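Local coordinates for protein DsbA-like disulfide oxidoreductase (Wolbachia endosymbiont of Drosophila melanogaster, PDB 6EEZ) that probably catalyses thiol-disulfide exchange, acting as a homotrimeric disulfide isomerase of the DsbA type with a thioredoxin-fold catalytic domain, at residues L104-K107 with G108-D112; K95-D98 with F99-A102. All blocks are in the same frame, centred on the assembly; numbering follows the deposited sequence.

Contact 1 of 2, residues L104-K107 with G108-D112; sequences LSHK and GEFSD
His106 and Phe110, four residues apart, bring their rings together where the chain leaves helix 96-105 and turns toward helix 112-121. The main apolar contact is between these two rings. Phe110 CD1 lies over the centre of one face of the imidazole, 3.6 Å above its plane, and Phe110 CE1 comes to 3.5 Å from His106 CG. With planes inclined at 37° and centroids 4.5 Å apart, the pair is oblique, neither a parallel stack nor a T-shaped one, and the two side chains slide past each other in opposite directions. His106 CG is opposite the backbone nitrogen (chi1 -178°), which carries the imidazole across the turn to Phe110.

The polar contacts lie round the edge of the same imidazole. His106 ND1 donates to Gly108 O at 2.7 Å, a weak and doubtful bond: the angle at the hydrogen is only 119°, and that carbonyl is less surely placed in the model. Farther round the edge, His106 CE1 lies 3.4 Å from Glu109 O, near the ring plane. A weak hydrogen bond joins His106 NE2 to Ser114 OG.

Backbone and capping contacts mark the two ends of the turn. His106 is the first residue past helix 96-105 to leave helical geometry, and its carbonyl accepts a hydrogen bond from Lys49 NZ. Ser111 takes the N-cap position of the next helix. The turn lies at the surface, with Lys107, Gly108 and Glu109 exposed, while Phe110 is buried against Tyr43, Ser44, and Ala77 and Ala81 of helix 76-91, to which the salt bridge from Asp112 to Lys80 also joins the start of helix 112-121.

Contact 2 of 2, residues K95-D98 with F99-A102; sequences KYFD and FHHA
The first turns of helix 96-105, in the helical domain that the DsbA family inserts into its thioredoxin fold, bring residues 95-98 against 99-102. Four successive i to i+4 hydrogen bonds hold the backbone: Phe99 N to Lys95 O (3.1 Å), His100 N to Tyr96 O (2.9 Å), His101 N to Phe97 O (2.8 Å) and Ala102 N to Asp98 O (3.1 Å).

Phe97, His100 and His101 form an aromatic cluster along one flank of the helix, Phe97 and His101 packing on helix 52-60. Phe97 CE1 lies 4.1 Å from His100 CD2, with the side chains crossing at a slant. On the other branch, Phe97 CE2 meets His101 CB at 4.0 Å; both residues hold CG opposite the backbone nitrogen (chi1 -177° in Phe97), which lets the two side chains run alongside each other in the same direction. Both histidine planes are close to parallel with the phenyl, at 24° for His100 and 19° for His101, but the rings are slid apart and barely overlap.

Tyr96 CE2 reaches 4.1 Å from His100 CB, and both rings also meet Phe68 of strand 65-70. The Tyr96 hydroxyl is hydrogen-bonded to Asp70 OD2, and His101 NE2 to Asn53 OD1, fixing the polar ends of two side chains. Phe99 instead packs between helices 76-91 and 112-121. The bonding is that of a regular alpha-helix, here in the DsbA-type helical insertion, and His100 stands close to the CxxC residues, whose Cys45 and Cys48 are disulfide-linked, but does not reach them.

Overall arrangement
Both contacts belong to helix 96-105 and follow one another along the chain, contact 2 first and contact 1 after it, with centres about 13 Å apart. Contact 2 forms the opening turns of the helix, about 11 Å from the centre of the chain; contact 1 is its exit and the loop to helix 112-121, about 16 Å out and nearer the surface. Ser105 OG, hydrogen-bonded to His101 O, ties one to the other. Helices 52-60 and 76-91 flank both, and Tyr43, close in sequence to the Cys45-Cys48 disulfide, is approached by side chains from each. The helix thus runs from strand 65-70, past the surroundings of the probable redox site, to the surface turn.

Contact 1 of 2, residues L104-K107 with G108-D112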
loop_
_atom_site.group_PDB
_atom_site.type_symbol
_atom_site.label_atom_id
_atom_site.label_comp_id
_atom_site.label_asym_id
_atom_site.label_seq_id
_atom_site.Cartn_x
_atom_site.Cartn_y
_atom_site.Cartn_z
ATOM N N LEU A 104 7.779 2.392 -6.980
ATOM C CA LEU A 104 8.535 1.208 -6.595
ATOM C C LEU A 104 9.635 0.876 -7.614
ATOM O O LEU A 104 10.664 0.295 -7.255
ATOM C CB LEU A 104 7.603 0.022 -6.425
ATOM C CG LEU A 104 6.683 0.112 -5.201
ATOM C CD1 LEU A 104 5.744 -1.110 -5.161
ATOM C CD2 LEU A 104 7.479 0.247 -3.872
ATOM N N SER A 105 9.431 1.259 -8.876
ATOM C CA SER A 105 10.427 0.995 -9.918
ATOM C C SER A 105 11.545 2.050 -9.914
ATOM O O SER A 105 12.636 1.821 -10.416
ATOM C CB SER A 105 9.750 0.944 -11.290
ATOM O OG SER A 105 8.744 -0.054 -11.302
ATOM N N HIS A 106 11.255 3.205 -9.329
ATOM C CA HIS A 106 12.210 4.302 -9.185
ATOM C C HIS A 106 13.357 3.892 -8.263
ATOM O O HIS A 106 13.183 3.827 -7.046
ATOM C CB HIS A 106 11.467 5.525 -8.645
ATOM C CG HIS A 106 12.309 6.750 -8.497
ATOM N ND1 HIS A 106 13.339 6.841 -7.587
ATOM C CD2 HIS A 106 12.237 7.956 -9.105
ATOM C CE1 HIS A 106 13.884 8.039 -7.663
ATOM N NE2 HIS A 106 13.237 8.735 -8.581
ATOM N N LYS A 107 14.524 3.614 -8.835
ATOM C CA LYS A 107 15.601 2.983 -8.071
ATOM C C LYS A 107 16.336 3.919 -7.085
ATOM O O LYS A 107 16.554 3.540 -5.922
ATOM C CB LYS A 107 16.614 2.350 -9.028
ATOM C CG LYS A 107 17.793 1.717 -8.300
ATOM C CD LYS A 107 18.572 0.733 -9.170
ATOM C CE LYS A 107 19.863 0.280 -8.481
ATOM N NZ LYS A 107 20.844 1.400 -8.316
ATOM N N GLY A 108 16.727 5.113 -7.537
ATOM C CA GLY A 108 17.385 6.080 -6.661
ATOM C C GLY A 108 16.431 6.767 -5.684
ATOM O O GLY A 108 15.245 6.452 -5.656
ATOM N N GLU A 109 16.946 7.706 -4.885
ATOM C CA GLU A 109 16.115 8.484 -3.957
ATOM C C GLU A 109 15.239 9.514 -4.666
ATOM O O GLU A 109 15.640 10.114 -5.674
ATOM C CB GLU A 109 16.986 9.206 -2.920
ATOM C CG GLU A 109 17.125 8.446 -1.605
ATOM C CD GLU A 109 17.748 9.282 -0.500
ATOM O OE1 GLU A 109 17.909 10.511 -0.686
ATOM O OE2 GLU A 109 18.073 8.696 0.559
ATOM N N PHE A 110 14.043 9.731 -4.127
ATOM C CA PHE A 110 13.099 10.641 -4.761
ATOM C C PHE A 110 13.557 12.094 -4.628
ATOM O O PHE A 110 14.222 12.477 -3.658
ATOM C CB PHE A 110 11.691 10.475 -4.174
ATOM C CG PHE A 110 11.135 9.089 -4.316
ATOM C CD1 PHE A 110 10.763 8.610 -5.564
ATOM C CD2 PHE A 110 10.992 8.261 -3.208
ATOM C CE1 PHE A 110 10.266 7.336 -5.715
ATOM C CE2 PHE A 110 10.487 6.984 -3.348
ATOM C CZ PHE A 110 10.112 6.521 -4.605
ATOM N N SER A 111 13.204 12.877 -5.638
ATOM C CA SER A 111 13.340 14.325 -5.629
ATOM C C SER A 111 12.044 14.899 -6.198
ATOM O O SER A 111 11.260 14.165 -6.805
ATOM C CB SER A 111 14.546 14.778 -6.452
ATOM O OG SER A 111 14.490 14.248 -7.758
ATOM N N ASP A 112 11.811 16.191 -5.985
ATOM C CA ASP A 112 10.588 16.830 -6.450
ATOM C C ASP A 112 10.415 16.549 -7.927
ATOM O O ASP A 112 9.322 16.219 -8.395
ATOM C CB ASP A 112 10.633 18.339 -6.218
ATOM C CG ASP A 112 10.671 18.713 -4.753
ATOM O OD1 ASP A 112 10.816 17.823 -3.890
ATOM O OD2 ASP A 112 10.570 19.920 -4.465
#

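Contact 2 of 2, residues K95-D98 with F99-A102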
loop_
_atom_site.group_PDB
_atom_site.type_symbol
_atom_site.label_atom_id
_atom_site.label_comp_id
_atom_site.label_asym_id
_atom_site.label_seq_id
_atom_site.Cartn_x
_atom_site.Cartn_y
_atom_site.Cartn_z
ATOM N N LYS A 95 -5.318 5.605 -11.864
ATOM C CA LYS A 95 -3.919 5.945 -12.089
ATOM C C LYS A 95 -3.081 5.698 -10.821
ATOM O O LYS A 95 -1.849 5.795 -10.855
ATOM C CB LYS A 95 -3.800 7.401 -12.539
ATOM C CG LYS A 95 -4.460 7.693 -13.909
ATOM C CD LYS A 95 -3.441 7.764 -15.022
ATOM C CE LYS A 95 -4.059 7.606 -16.420
ATOM N NZ LYS A 95 -3.790 8.804 -17.265
ATOM N N TYR A 96 -3.740 5.371 -9.706
ATOM C CA TYR A 96 -3.005 5.213 -8.463
ATOM C C TYR A 96 -2.007 4.059 -8.580
ATOM O O TYR A 96 -0.858 4.216 -8.191
ATOM C CB TYR A 96 -3.922 4.980 -7.254
ATOM C CG TYR A 96 -3.105 4.621 -6.034
ATOM C CD1 TYR A 96 -2.563 5.602 -5.228
ATOM C CD2 TYR A 96 -2.819 3.304 -5.740
ATOM C CE1 TYR A 96 -1.789 5.283 -4.146
ATOM C CE2 TYR A 96 -2.054 2.978 -4.673
ATOM C CZ TYR A 96 -1.544 3.956 -3.868
ATOM O OH TYR A 96 -0.772 3.573 -2.794
ATOM N N PHE A 97 -2.425 2.914 -9.110
ATOM C CA PHE A 97 -1.498 1.794 -9.207
ATOM C C PHE A 97 -0.307 2.122 -10.118
ATOM O O PHE A 97 0.803 1.602 -9.912
ATOM C CB PHE A 97 -2.192 0.525 -9.708
ATOM C CG PHE A 97 -1.274 -0.679 -9.758
ATOM C CD1 PHE A 97 -1.078 -1.470 -8.624
ATOM C CD2 PHE A 97 -0.587 -1.001 -10.934
ATOM C CE1 PHE A 97 -0.235 -2.562 -8.661
ATOM C CE2 PHE A 97 0.270 -2.084 -10.980
ATOM C CZ PHE A 97 0.444 -2.875 -9.844
ATOM N N ASP A 98 -0.535 2.968 -11.124
ATOM C CA ASP A 98 0.532 3.350 -12.051
ATOM C C ASP A 98 1.581 4.206 -11.368
ATOM O O ASP A 98 2.778 4.027 -11.590
ATOM C CB ASP A 98 -0.038 4.098 -13.251
ATOM C CG ASP A 98 -0.891 3.219 -14.107
ATOM O OD1 ASP A 98 -0.703 1.988 -14.058
ATOM O OD2 ASP A 98 -1.737 3.755 -14.842
ATOM N N PHE A 99 1.136 5.139 -10.537
ATOM C CA PHE A 99 2.074 5.903 -9.744
ATOM C C PHE A 99 2.777 4.941 -8.795
ATOM O O PHE A 99 3.996 4.945 -8.700
ATOM C CB PHE A 99 1.386 7.021 -8.968
ATOM C CG PHE A 99 2.347 7.881 -8.211
ATOM C CD1 PHE A 99 2.948 8.966 -8.827
ATOM C CD2 PHE A 99 2.704 7.569 -6.906
ATOM C CE1 PHE A 99 3.858 9.744 -8.147
ATOM C CE2 PHE A 99 3.619 8.346 -6.214
ATOM C CZ PHE A 99 4.196 9.437 -6.839
ATOM N N HIS A 100 1.992 4.108 -8.118
ATOM C CA HIS A 100 2.503 3.138 -7.153
ATOM C C HIS A 100 3.653 2.321 -7.721
ATOM O O HIS A 100 4.727 2.239 -7.123
ATOM C CB HIS A 100 1.365 2.206 -6.708
ATOM C CG HIS A 100 1.802 1.014 -5.909
ATOM N ND1 HIS A 100 1.795 0.999 -4.527
ATOM C CD2 HIS A 100 2.223 -0.215 -6.291
ATOM C CE1 HIS A 100 2.191 -0.181 -4.091
ATOM N NE2 HIS A 100 2.460 -0.942 -5.141
ATOM N N HIS A 101 3.416 1.716 -8.880
ATOM C CA HIS A 101 4.363 0.772 -9.451
ATOM C C HIS A 101 5.599 1.502 -9.984
ATOM O O HIS A 101 6.733 1.003 -9.872
ATOM C CB HIS A 101 3.704 -0.043 -10.571
ATOM C CG HIS A 101 4.486 -1.249 -10.968
ATOM N ND1 HIS A 101 5.266 -1.287 -12.103
ATOM C CD2 HIS A 101 4.628 -2.455 -10.371
ATOM C CE1 HIS A 101 5.848 -2.469 -12.191
ATOM N NE2 HIS A 101 5.476 -3.198 -11.155
ATOM N N ALA A 102 5.386 2.682 -10.559
ATOM C CA ALA A 102 6.513 3.501 -11.004
ATOM C C ALA A 102 7.361 3.947 -9.821
ATOM O O ALA A 102 8.575 3.988 -9.922
ATOM C CB ALA A 102 6.033 4.713 -11.789
#